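Local coordinates for uncharacterized sugar kinase PH1459 (Pyrococcus horikoshii, PDB 3EWM), which is a PfkB-family kinase that probably phosphorylates a sugar such as fructose with ATP, at residues A[155-161]-A[185-191]; A[252-256]-A[268-272]; A[117-123]-A[147-151]. One frame throughout, in Å; residues are numbered along the deposited sequence.

Contact 1 of 3, residues A[155-161]-A[185-191]; sequences SLIAFDV and LADIVKA
Asp187 and Ile157 open the pairing of two parallel strands: the carboxylate oxygen OD2 of Asp187 accepts a hydrogen bond from Ile157 N at 2.7 Å, using the lone pair that faces away from its other oxygen. Where the backbone of 185-191 has not yet settled into strand form, this side chain stands in for a carbonyl. Replacing Asp187 by an alanine would probably leave the Ile157 amide without its acceptor and loosen the start of the pairing. From there the backbones take over. Ile188 N gives to Ile157 O and Phe159 N to Ile188 O, then Lys190 N to Phe159 O and, almost straight at 177°, Val161 N to Lys190 O. On one face the methyl of Ala158 meets Ile188 (CB to CB 3.9 Å), and Asp160 and Lys190 lie side by side pointing the same way. Bending at its last torsion (chi4 -76°), Lys190 brings NZ to 3.4 Å from Asp160 OD1, a salt bridge whose hydrogen bond is weak. On the other face CB of Phe159 rests on CB of Ala186 at 3.7 Å. Further out, a water bridges Ser155 O and Asp187 OD2, while Leu253 and Leu254 of helix 245-259 cover Ile188 and Ala158. With helix 172-185 between them the strands form a beta-alpha-beta crossover of the ribokinase-like fold, and Lys190, on the second strand, belongs to the ATP site.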
ATOM      1  N   SER A 155      18.862  25.334 -15.300  1.00 20.72           N
ATOM      2  CA  SER A 155      18.686  24.036 -15.961  1.00 19.15           C
ATOM      3  C   SER A 155      17.388  24.131 -16.726  1.00 17.10           C
ATOM      4  O   SER A 155      16.484  24.843 -16.299  1.00 17.40           O
ATOM      5  CB  SER A 155      18.518  22.895 -14.954  1.00 18.92           C
ATOM      6  OG  SER A 155      19.461  22.935 -13.904  1.00 22.80           O
ATOM      7  N   LEU A 156      17.290  23.402 -17.830  1.00 15.27           N
ATOM      8  CA  LEU A 156      16.019  23.206 -18.508  1.00 13.95           C
ATOM      9  C   LEU A 156      15.063  22.394 -17.623  1.00 13.62           C
ATOM     10  O   LEU A 156      15.466  21.442 -16.950  1.00 13.19           O
ATOM     11  CB  LEU A 156      16.228  22.494 -19.846  1.00 13.77           C
ATOM     12  CG  LEU A 156      17.059  23.262 -20.860  1.00 13.77           C
ATOM     13  CD1 LEU A 156      17.277  22.451 -22.120  1.00 15.48           C
ATOM     14  CD2 LEU A 156      16.383  24.607 -21.176  1.00 14.88           C
ATOM     15  N   ILE A 157      13.803  22.798 -17.632  1.00 12.61           N
ATOM     16  CA  ILE A 157      12.783  22.167 -16.832  1.00 12.25           C
ATOM     17  C   ILE A 157      11.827  21.433 -17.752  1.00 11.82           C
ATOM     18  O   ILE A 157      11.340  21.991 -18.727  1.00 12.44           O
ATOM     19  CB  ILE A 157      12.022  23.223 -15.982  1.00 12.36           C
ATOM     20  CG1 ILE A 157      12.977  23.887 -14.989  1.00 12.19           C
ATOM     21  CG2 ILE A 157      10.826  22.598 -15.277  1.00 10.77           C
ATOM     22  CD1 ILE A 157      12.497  25.233 -14.533  1.00 17.08           C
ATOM     23  N   ALA A 158      11.570  20.175 -17.437  1.00 11.95           N
ATOM     24  CA  ALA A 158      10.636  19.371 -18.219  1.00 11.64           C
ATOM     25  C   ALA A 158       9.528  18.858 -17.315  1.00 11.93           C
ATOM     26  O   ALA A 158       9.781  18.410 -16.188  1.00 11.06           O
ATOM     27  CB  ALA A 158      11.375  18.211 -18.903  1.00 11.53           C
ATOM     28  N   PHE A 159       8.293  18.934 -17.813  1.00 11.79           N
ATOM     29  CA  PHE A 159       7.127  18.608 -17.021  1.00 12.01           C
ATOM     30  C   PHE A 159       6.201  17.711 -17.833  1.00 11.95           C
ATOM     31  O   PHE A 159       5.781  18.079 -18.916  1.00 11.04           O
ATOM     32  CB  PHE A 159       6.418  19.897 -16.583  1.00 12.17           C
ATOM     33  CG  PHE A 159       5.205  19.666 -15.700  1.00 12.28           C
ATOM     34  CD1 PHE A 159       5.348  19.174 -14.410  1.00 12.28           C
ATOM     35  CD2 PHE A 159       3.928  19.935 -16.168  1.00 12.96           C
ATOM     36  CE1 PHE A 159       4.244  18.983 -13.583  1.00 11.59           C
ATOM     37  CE2 PHE A 159       2.808  19.739 -15.361  1.00 12.57           C
ATOM     38  CZ  PHE A 159       2.968  19.263 -14.049  1.00 12.41           C
ATOM     39  N   ASP A 160       5.986  16.507 -17.325  1.00 11.81           N
ATOM     40  CA  ASP A 160       4.995  15.589 -17.839  1.00 12.95           C
ATOM     41  C   ASP A 160       3.722  15.905 -17.065  1.00 12.28           C
ATOM     42  O   ASP A 160       3.670  15.770 -15.847  1.00 12.46           O
ATOM     43  CB  ASP A 160       5.488  14.164 -17.589  1.00 13.58           C
ATOM     44  CG  ASP A 160       4.528  13.101 -18.071  1.00 16.38           C
ATOM     45  OD1 ASP A 160       3.502  13.420 -18.718  1.00 17.53           O
ATOM     46  OD2 ASP A 160       4.813  11.926 -17.765  1.00 22.20           O
ATOM     47  N   VAL A 161       2.707  16.376 -17.771  1.00 11.60           N
ATOM     48  CA  VAL A 161       1.457  16.763 -17.142  1.00 11.42           C
ATOM     49  C   VAL A 161       0.869  15.540 -16.409  1.00 11.47           C
ATOM     50  O   VAL A 161       0.349  15.663 -15.298  1.00  9.78           O
ATOM     51  CB  VAL A 161       0.473  17.355 -18.197  1.00 12.01           C
ATOM     52  CG1 VAL A 161      -0.882  17.603 -17.595  1.00 11.98           C
ATOM     53  CG2 VAL A 161       1.064  18.656 -18.793  1.00 12.54           C
ATOM     54  N   LEU A 185       6.562  27.203 -15.659  1.00 15.53           N
ATOM     55  CA  LEU A 185       7.961  27.052 -15.275  1.00 15.48           C
ATOM     56  C   LEU A 185       8.715  26.145 -16.225  1.00 15.21           C
ATOM     57  O   LEU A 185       9.941  26.184 -16.278  1.00 15.65           O
ATOM     58  CB  LEU A 185       8.082  26.507 -13.852  1.00 15.90           C
ATOM     59  CG  LEU A 185       7.715  27.444 -12.687  1.00 16.21           C
ATOM     60  CD1 LEU A 185       7.323  26.614 -11.507  1.00 13.36           C
ATOM     61  CD2 LEU A 185       8.872  28.389 -12.347  1.00 17.99           C
ATOM     62  N   ALA A 186       7.988  25.341 -16.995  1.00 14.51           N
ATOM     63  CA  ALA A 186       8.633  24.327 -17.820  1.00 14.22           C
ATOM     64  C   ALA A 186       9.076  24.852 -19.182  1.00 14.26           C
ATOM     65  O   ALA A 186       8.344  25.568 -19.861  1.00 14.41           O
ATOM     66  CB  ALA A 186       7.734  23.100 -17.976  1.00 13.49           C
ATOM     67  N   ASP A 187      10.289  24.477 -19.556  1.00 13.75           N
ATOM     68  CA  ASP A 187      10.788  24.664 -20.911  1.00 13.77           C
ATOM     69  C   ASP A 187      10.159  23.640 -21.840  1.00 13.14           C
ATOM     70  O   ASP A 187       9.834  23.947 -22.978  1.00 12.99           O
ATOM     71  CB  ASP A 187      12.290  24.459 -20.920  1.00 13.45           C
ATOM     72  CG  ASP A 187      13.006  25.488 -20.083  1.00 15.80           C
ATOM     73  OD1 ASP A 187      13.164  26.623 -20.576  1.00 16.27           O
ATOM     74  OD2 ASP A 187      13.408  25.152 -18.952  1.00 14.36           O
ATOM     75  N   ILE A 188      10.009  22.422 -21.325  1.00 12.30           N
ATOM     76  CA  ILE A 188       9.568  21.283 -22.105  1.00 11.63           C
ATOM     77  C   ILE A 188       8.343  20.763 -21.407  1.00 11.87           C
ATOM     78  O   ILE A 188       8.368  20.470 -20.206  1.00 11.83           O
ATOM     79  CB  ILE A 188      10.657  20.184 -22.137  1.00 11.85           C
ATOM     80  CG1 ILE A 188      11.931  20.716 -22.798  1.00 13.90           C
ATOM     81  CG2 ILE A 188      10.154  18.927 -22.842  1.00 11.67           C
ATOM     82  CD1 ILE A 188      13.194  20.275 -22.077  1.00 15.92           C
ATOM     83  N   VAL A 189       7.252  20.665 -22.149  1.00 11.63           N
ATOM     84  CA  VAL A 189       6.027  20.122 -21.594  1.00 11.48           C
ATOM     85  C   VAL A 189       5.585  18.953 -22.456  1.00 11.92           C
ATOM     86  O   VAL A 189       5.579  19.038 -23.697  1.00 12.02           O
ATOM     87  CB  VAL A 189       4.907  21.208 -21.494  1.00 11.27           C
ATOM     88  CG1 VAL A 189       3.541  20.581 -21.157  1.00  9.97           C
ATOM     89  CG2 VAL A 189       5.284  22.251 -20.459  1.00 11.30           C
ATOM     90  N   LYS A 190       5.266  17.855 -21.777  1.00 11.57           N
ATOM     91  CA  LYS A 190       4.671  16.694 -22.389  1.00 11.75           C
ATOM     92  C   LYS A 190       3.245  16.528 -21.868  1.00 11.48           C
ATOM     93  O   LYS A 190       3.006  16.535 -20.656  1.00 11.46           O
ATOM     94  CB  LYS A 190       5.511  15.447 -22.068  1.00 12.15           C
ATOM     95  CG  LYS A 190       4.900  14.163 -22.568  1.00 12.73           C
ATOM     96  CD  LYS A 190       5.750  12.962 -22.154  1.00 13.92           C
ATOM     97  CE  LYS A 190       5.016  11.668 -22.383  1.00 17.71           C
ATOM     98  NZ  LYS A 190       3.972  11.405 -21.367  1.00 19.69           N
ATOM     99  N   ALA A 191       2.299  16.368 -22.792  1.00 10.41           N
ATOM    100  CA  ALA A 191       0.918  16.178 -22.435  1.00 10.20           C
ATOM    101  C   ALA A 191       0.240  15.355 -23.503  1.00 10.30           C
ATOM    102  O   ALA A 191       0.620  15.429 -24.668  1.00 10.13           O
ATOM    103  CB  ALA A 191       0.203  17.532 -22.284  1.00  9.55           C
TER
HETATM  104  O   HOH W   1      15.053  27.039 -16.908  1.00 24.81           O

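Contact 2 of 3, residues A[252-256]-A[268-272]; sequences ALLVG and LGKFA
Leu268 and Phe271 both reach helix 245-259 by holding CG anti to the backbone N (chi1 -178° and 177°), which carries the leucine methyls and the ring across the gap between two helices. Leu253 holds CG anti to its backbone N too. Its CB leaves its own helix away from the partner, yet the torsion swings Leu253 CD1 back to 3.6 Å from CG of Leu268, and the two leucine side chains cross at about a right angle. The CD1 methyl of Leu268 sits over the backbone of the partner helix, 3.5 Å from Leu253 O and 3.7 Å from CA of Gly256. Here the glycine permits the approach: a beta carbon on Gly256 would run into that methyl.

Phe271 enters edge first. Phe271 CE2 lies 3.4 Å from Ala252 O, with the oxygen in the plane of the ring; the same oxygen already accepts the helical bond from Gly256 N, so the ring hydrogen edge meets a carbonyl that is in use. The methyl of Ala252 touches both Phe271 and Ala272, 3.8 Å from Phe271 CE2 and 4.0 Å from CB of Ala272, and these small residues let the backbones come close at this end.

No hydrogen bond links the segments, so their direct contact is one of packing; the axes of the two short segments come within 9.0 Å, at 138° between their directions. Around the pair, helix 298-304 covers Phe271 through Ala300, Val303 and Leu304, while Leu253 and Leu268 both lean on Leu211 of strand 211-215.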
ATOM      1  N   ALA A 252      13.634   9.734 -24.103  1.00  9.91           N
ATOM      2  CA  ALA A 252      14.174  10.035 -25.431  1.00 10.89           C
ATOM      3  C   ALA A 252      14.149  11.519 -25.744  1.00 10.99           C
ATOM      4  O   ALA A 252      15.074  12.043 -26.356  1.00 11.74           O
ATOM      5  CB  ALA A 252      13.399   9.283 -26.496  1.00 10.14           C
ATOM      6  N   LEU A 253      13.066  12.193 -25.366  1.00 11.88           N
ATOM      7  CA  LEU A 253      12.929  13.598 -25.687  1.00 12.21           C
ATOM      8  C   LEU A 253      13.996  14.404 -24.963  1.00 11.74           C
ATOM      9  O   LEU A 253      14.642  15.277 -25.551  1.00 11.29           O
ATOM     10  CB  LEU A 253      11.542  14.109 -25.309  1.00 12.65           C
ATOM     11  CG  LEU A 253      11.201  15.444 -25.962  1.00 17.29           C
ATOM     12  CD1 LEU A 253      10.917  15.227 -27.450  1.00 18.61           C
ATOM     13  CD2 LEU A 253       9.998  16.072 -25.277  1.00 19.27           C
ATOM     14  N   LEU A 254      14.153  14.091 -23.682  1.00 10.64           N
ATOM     15  CA  LEU A 254      15.093  14.772 -22.814  1.00 10.12           C
ATOM     16  C   LEU A 254      16.528  14.490 -23.217  1.00 10.06           C
ATOM     17  O   LEU A 254      17.332  15.408 -23.314  1.00  9.62           O
ATOM     18  CB  LEU A 254      14.844  14.372 -21.361  1.00  9.90           C
ATOM     19  CG  LEU A 254      13.449  14.773 -20.845  1.00  9.98           C
ATOM     20  CD1 LEU A 254      13.389  14.653 -19.336  1.00 11.42           C
ATOM     21  CD2 LEU A 254      13.097  16.211 -21.290  1.00  9.60           C
ATOM     22  N   VAL A 255      16.840  13.225 -23.459  1.00  9.88           N
ATOM     23  CA  VAL A 255      18.172  12.868 -23.965  1.00 10.47           C
ATOM     24  C   VAL A 255      18.444  13.535 -25.325  1.00 10.47           C
ATOM     25  O   VAL A 255      19.517  14.096 -25.521  1.00 11.34           O
ATOM     26  CB  VAL A 255      18.391  11.340 -23.989  1.00 10.20           C
ATOM     27  CG1 VAL A 255      19.658  10.992 -24.731  1.00 11.51           C
ATOM     28  CG2 VAL A 255      18.478  10.800 -22.541  1.00  8.97           C
ATOM     29  N   GLY A 256      17.465  13.502 -26.232  1.00 11.26           N
ATOM     30  CA  GLY A 256      17.549  14.200 -27.522  1.00 11.56           C
ATOM     31  C   GLY A 256      17.862  15.679 -27.402  1.00 12.24           C
ATOM     32  O   GLY A 256      18.796  16.196 -28.038  1.00 12.59           O
ATOM     33  N   LEU A 268      14.785  15.087 -33.332  1.00 14.58           N
ATOM     34  CA  LEU A 268      14.243  14.770 -32.032  1.00 15.18           C
ATOM     35  C   LEU A 268      13.016  13.861 -32.182  1.00 14.71           C
ATOM     36  O   LEU A 268      12.928  12.829 -31.532  1.00 14.50           O
ATOM     37  CB  LEU A 268      13.895  16.069 -31.332  1.00 15.55           C
ATOM     38  CG  LEU A 268      13.351  16.026 -29.919  1.00 17.26           C
ATOM     39  CD1 LEU A 268      14.315  15.302 -28.996  1.00 19.53           C
ATOM     40  CD2 LEU A 268      13.154  17.499 -29.504  1.00 20.16           C
ATOM     41  N   GLY A 269      12.099  14.237 -33.072  1.00 14.59           N
ATOM     42  CA  GLY A 269      10.911  13.425 -33.364  1.00 14.90           C
ATOM     43  C   GLY A 269      11.209  12.003 -33.814  1.00 14.95           C
ATOM     44  O   GLY A 269      10.632  11.041 -33.286  1.00 14.75           O
ATOM     45  N   LYS A 270      12.109  11.865 -34.781  1.00 14.96           N
ATOM     46  CA  LYS A 270      12.518  10.543 -35.270  1.00 14.88           C
ATOM     47  C   LYS A 270      13.192   9.706 -34.171  1.00 13.91           C
ATOM     48  O   LYS A 270      12.965   8.507 -34.083  1.00 13.47           O
ATOM     49  CB  LYS A 270      13.410  10.651 -36.512  1.00 15.98           C
ATOM     50  CG  LYS A 270      12.779  11.396 -37.714  1.00 18.63           C
ATOM     51  CD  LYS A 270      11.479  10.755 -38.210  1.00 25.17           C
ATOM     52  CE  LYS A 270      10.225  11.532 -37.792  1.00 27.86           C
ATOM     53  NZ  LYS A 270       9.016  11.013 -38.513  1.00 30.97           N
ATOM     54  N   PHE A 271      13.986  10.350 -33.320  1.00 13.45           N
ATOM     55  CA  PHE A 271      14.643   9.640 -32.213  1.00 12.59           C
ATOM     56  C   PHE A 271      13.622   9.191 -31.172  1.00 12.04           C
ATOM     57  O   PHE A 271      13.575   8.016 -30.807  1.00 10.78           O
ATOM     58  CB  PHE A 271      15.756  10.471 -31.565  1.00 12.40           C
ATOM     59  CG  PHE A 271      16.414   9.791 -30.379  1.00 13.23           C
ATOM     60  CD1 PHE A 271      17.135   8.607 -30.548  1.00 12.83           C
ATOM     61  CD2 PHE A 271      16.306  10.336 -29.103  1.00 11.16           C
ATOM     62  CE1 PHE A 271      17.732   7.966 -29.473  1.00 12.54           C
ATOM     63  CE2 PHE A 271      16.903   9.715 -28.007  1.00 12.98           C
ATOM     64  CZ  PHE A 271      17.624   8.528 -28.188  1.00 13.20           C
ATOM     65  N   ALA A 272      12.786  10.126 -30.715  1.00 11.62           N
ATOM     66  CA  ALA A 272      11.785   9.804 -29.709  1.00 11.75           C
ATOM     67  C   ALA A 272      10.794   8.769 -30.227  1.00 12.57           C
ATOM     68  O   ALA A 272      10.398   7.850 -29.492  1.00 12.08           O
ATOM     69  CB  ALA A 272      11.075  11.076 -29.218  1.00 12.28           C
TER

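Contact 3 of 3, residues A[117-123]-A[147-151]; sequences INWDIVE and VIKKI
Val147 and Ile117 reach toward each other where two helices of the ribokinase-like alpha/beta fold, 119-124 and 140-151, pack; the axes of the two short segments approach to 11.0 Å and cross at -50°. The apolar contacts centre on Val147. The CG2 methyl of Val147 lies 3.6 Å from CG1 of Ile117 and also touches the outer end of the Trp119 indole, at CH2. Within 117-123 the indole is itself backed by Ile117, whose CG2 stands over the centre of one ring face, so valine, isoleucine and tryptophan form one continuous patch. A turn further along, Val122 faces Ile151; their CG2 methyls are pressed to 3.5 Å, tighter than usual for two carbons. Val122 has a strained first torsion of -25°, away from the staggered positions, and Ile151 carries CG1 between its backbone N and carbonyl carbon, which turns CG2 toward Val122. Beneath, Val122 and Ile117 rest on Ile53 of strand 49-57, and Ile151 on Val128 of strand 127-131.

Polar contacts lie at the exposed edge and at the helix start. Asn118 occupies the N-cap position, and its OD1 accepts from Ile121 N at 3.0 Å, the donor standing above the carbonyl plane.

Lys150 joins both kinds of contact. Bent at its three outer torsions, Lys150 lays its CD obliquely against the indole, 3.3 Å from Trp119 CZ3, before its ammonium group turns to Glu123. There the two side chains cross at about a right angle, and Lys150 NZ forms a salt bridge with Glu123 OE2 at 2.7 Å on the lone pair facing away from OE1.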
ATOM      1  N   ILE A 117      16.188  17.612  -0.233  1.00 13.44           N
ATOM      2  CA  ILE A 117      16.658  17.874  -1.583  1.00 12.50           C
ATOM      3  C   ILE A 117      18.158  17.943  -1.600  1.00 13.43           C
ATOM      4  O   ILE A 117      18.783  18.715  -0.847  1.00 12.79           O
ATOM      5  CB  ILE A 117      16.046  19.181  -2.169  1.00 12.40           C
ATOM      6  CG1 ILE A 117      14.504  19.126  -2.110  1.00 12.23           C
ATOM      7  CG2 ILE A 117      16.607  19.477  -3.596  1.00  9.79           C
ATOM      8  CD1 ILE A 117      13.890  17.915  -2.858  1.00 12.10           C
ATOM      9  N   ASN A 118      18.736  17.116  -2.461  1.00 13.12           N
ATOM     10  CA  ASN A 118      20.137  17.203  -2.746  1.00 13.57           C
ATOM     11  C   ASN A 118      20.320  18.330  -3.755  1.00 13.19           C
ATOM     12  O   ASN A 118      20.108  18.174  -4.958  1.00 13.60           O
ATOM     13  CB  ASN A 118      20.667  15.869  -3.281  1.00 13.82           C
ATOM     14  CG  ASN A 118      22.178  15.840  -3.357  1.00 15.01           C
ATOM     15  OD1 ASN A 118      22.792  16.751  -3.888  1.00 15.44           O
ATOM     16  ND2 ASN A 118      22.779  14.788  -2.827  1.00 16.35           N
ATOM     17  N   TRP A 119      20.724  19.475  -3.247  1.00 13.34           N
ATOM     18  CA  TRP A 119      20.838  20.667  -4.068  1.00 13.55           C
ATOM     19  C   TRP A 119      22.011  20.592  -5.007  1.00 13.73           C
ATOM     20  O   TRP A 119      22.016  21.230  -6.047  1.00 14.40           O
ATOM     21  CB  TRP A 119      20.946  21.885  -3.175  1.00 13.96           C
ATOM     22  CG  TRP A 119      19.712  22.060  -2.394  1.00 13.02           C
ATOM     23  CD1 TRP A 119      19.544  21.826  -1.062  1.00 13.69           C
ATOM     24  CD2 TRP A 119      18.451  22.483  -2.894  1.00 14.24           C
ATOM     25  NE1 TRP A 119      18.254  22.089  -0.696  1.00 13.94           N
ATOM     26  CE2 TRP A 119      17.556  22.494  -1.806  1.00 15.33           C
ATOM     27  CE3 TRP A 119      17.984  22.856  -4.159  1.00 15.78           C
ATOM     28  CZ2 TRP A 119      16.215  22.868  -1.945  1.00 15.17           C
ATOM     29  CZ3 TRP A 119      16.658  23.226  -4.295  1.00 13.71           C
ATOM     30  CH2 TRP A 119      15.791  23.239  -3.191  1.00 13.87           C
ATOM     31  N   ASP A 120      23.002  19.793  -4.651  1.00 14.34           N
ATOM     32  CA  ASP A 120      24.133  19.581  -5.530  1.00 14.91           C
ATOM     33  C   ASP A 120      23.682  18.889  -6.802  1.00 15.31           C
ATOM     34  O   ASP A 120      24.040  19.300  -7.899  1.00 14.54           O
ATOM     35  CB  ASP A 120      25.196  18.750  -4.841  1.00 15.73           C
ATOM     36  CG  ASP A 120      26.139  19.586  -4.007  1.00 17.45           C
ATOM     37  OD1 ASP A 120      26.019  20.846  -3.976  1.00 18.63           O
ATOM     38  OD2 ASP A 120      27.022  18.963  -3.399  1.00 21.73           O
ATOM     39  N   ILE A 121      22.891  17.838  -6.643  1.00 15.14           N
ATOM     40  CA  ILE A 121      22.327  17.138  -7.794  1.00 15.93           C
ATOM     41  C   ILE A 121      21.474  18.073  -8.661  1.00 16.49           C
ATOM     42  O   ILE A 121      21.662  18.128  -9.887  1.00 16.08           O
ATOM     43  CB  ILE A 121      21.539  15.865  -7.355  1.00 15.19           C
ATOM     44  CG1 ILE A 121      22.521  14.806  -6.857  1.00 15.51           C
ATOM     45  CG2 ILE A 121      20.689  15.315  -8.522  1.00 15.94           C
ATOM     46  CD1 ILE A 121      21.889  13.658  -6.073  1.00 16.80           C
ATOM     47  N   VAL A 122      20.563  18.820  -8.042  1.00 17.05           N
ATOM     48  CA  VAL A 122      19.714  19.728  -8.821  1.00 18.62           C
ATOM     49  C   VAL A 122      20.548  20.824  -9.529  1.00 19.18           C
ATOM     50  O   VAL A 122      20.245  21.198 -10.658  1.00 19.01           O
ATOM     51  CB  VAL A 122      18.503  20.329  -8.025  1.00 19.25           C
ATOM     52  CG1 VAL A 122      18.086  19.433  -6.850  1.00 19.92           C
ATOM     53  CG2 VAL A 122      18.755  21.753  -7.566  1.00 19.37           C
ATOM     54  N   GLU A 123      21.604  21.312  -8.881  1.00 19.51           N
ATOM     55  CA  GLU A 123      22.444  22.336  -9.510  1.00 19.93           C
ATOM     56  C   GLU A 123      23.323  21.789 -10.633  1.00 19.27           C
ATOM     57  O   GLU A 123      23.673  22.518 -11.565  1.00 19.22           O
ATOM     58  CB  GLU A 123      23.265  23.103  -8.478  1.00 20.20           C
ATOM     59  CG  GLU A 123      22.413  24.115  -7.698  1.00 21.57           C
ATOM     60  CD  GLU A 123      23.218  25.050  -6.816  1.00 21.66           C
ATOM     61  OE1 GLU A 123      24.442  24.852  -6.651  1.00 23.54           O
ATOM     62  OE2 GLU A 123      22.605  25.999  -6.273  1.00 24.96           O
ATOM     63  N   VAL A 147      11.929  23.673  -5.657  1.00  9.23           N
ATOM     64  CA  VAL A 147      13.100  23.177  -6.387  1.00  9.43           C
ATOM     65  C   VAL A 147      13.117  23.716  -7.819  1.00  9.37           C
ATOM     66  O   VAL A 147      14.115  24.287  -8.288  1.00  9.26           O
ATOM     67  CB  VAL A 147      13.168  21.632  -6.357  1.00  9.07           C
ATOM     68  CG1 VAL A 147      14.292  21.118  -7.238  1.00  9.50           C
ATOM     69  CG2 VAL A 147      13.346  21.126  -4.924  1.00 10.92           C
ATOM     70  N   ILE A 148      11.984  23.557  -8.493  1.00  9.23           N
ATOM     71  CA  ILE A 148      11.814  24.010  -9.866  1.00 10.00           C
ATOM     72  C   ILE A 148      12.012  25.526  -9.992  1.00 10.43           C
ATOM     73  O   ILE A 148      12.752  25.973 -10.848  1.00  9.89           O
ATOM     74  CB  ILE A 148      10.426  23.581 -10.410  1.00 10.08           C
ATOM     75  CG1 ILE A 148      10.237  22.058 -10.271  1.00  9.22           C
ATOM     76  CG2 ILE A 148      10.223  24.054 -11.857  1.00 12.11           C
ATOM     77  CD1 ILE A 148      11.383  21.182 -10.852  1.00  9.86           C
ATOM     78  N   LYS A 149      11.366  26.301  -9.125  1.00 10.81           N
ATOM     79  CA  LYS A 149      11.576  27.751  -9.115  1.00 12.51           C
ATOM     80  C   LYS A 149      13.041  28.121  -8.885  1.00 13.07           C
ATOM     81  O   LYS A 149      13.558  29.030  -9.529  1.00 13.30           O
ATOM     82  CB  LYS A 149      10.661  28.422  -8.090  1.00 11.64           C
ATOM     83  CG  LYS A 149       9.186  28.258  -8.443  1.00 11.24           C
ATOM     84  CD  LYS A 149       8.253  28.927  -7.465  1.00 10.84           C
ATOM     85  CE  LYS A 149       6.782  28.740  -7.925  1.00 13.17           C
ATOM     86  NZ  LYS A 149       5.765  28.953  -6.880  1.00 12.87           N
ATOM     87  N   LYS A 150      13.712  27.406  -7.987  1.00 14.82           N
ATOM     88  CA  LYS A 150      15.124  27.673  -7.682  1.00 16.43           C
ATOM     89  C   LYS A 150      16.019  27.490  -8.908  1.00 17.81           C
ATOM     90  O   LYS A 150      16.936  28.293  -9.138  1.00 17.49           O
ATOM     91  CB  LYS A 150      15.621  26.738  -6.572  1.00 16.78           C
ATOM     92  CG  LYS A 150      16.982  27.121  -6.028  1.00 18.29           C
ATOM     93  CD  LYS A 150      17.858  25.910  -5.859  1.00 21.65           C
ATOM     94  CE  LYS A 150      18.828  25.708  -6.997  1.00 21.23           C
ATOM     95  NZ  LYS A 150      20.016  26.602  -6.837  1.00 22.10           N
ATOM     96  N   ILE A 151      15.766  26.435  -9.681  1.00 18.88           N
ATOM     97  CA  ILE A 151      16.612  26.111 -10.839  1.00 21.40           C
ATOM     98  C   ILE A 151      16.183  26.729 -12.165  1.00 22.08           C
ATOM     99  O   ILE A 151      16.927  26.648 -13.142  1.00 23.21           O
ATOM    100  CB  ILE A 151      16.729  24.601 -11.099  1.00 21.55           C
ATOM    101  CG1 ILE A 151      15.355  24.003 -11.376  1.00 22.56           C
ATOM    102  CG2 ILE A 151      17.473  23.898  -9.984  1.00 23.51           C
ATOM    103  CD1 ILE A 151      15.411  22.843 -12.319  1.00 24.27           C
TER

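Two sides of the parallel part of one mixed sheet are sampled here. Contact 1 lies between the helix pairs of contacts 2 and 3, which do not touch, their nearest atoms being about 11 Å apart. On one face Leu254 CD2 packs on Ala158 CB at 3.6 Å, and Leu253 CD2 on Ile188 CG2 at 3.8 Å; on the other, Ile148 CG2 meets Ile157 CD1 at 3.7 Å. Helix 140-151 is followed in the chain by strand 156-160, so contacts 3 and 1 are also neighbours along the chain. Lys190 of the ATP site has its side chain about 4 Å from that of Thr215 and about 6 Å from that of Leu253, whereas contact 3 lies away from that site.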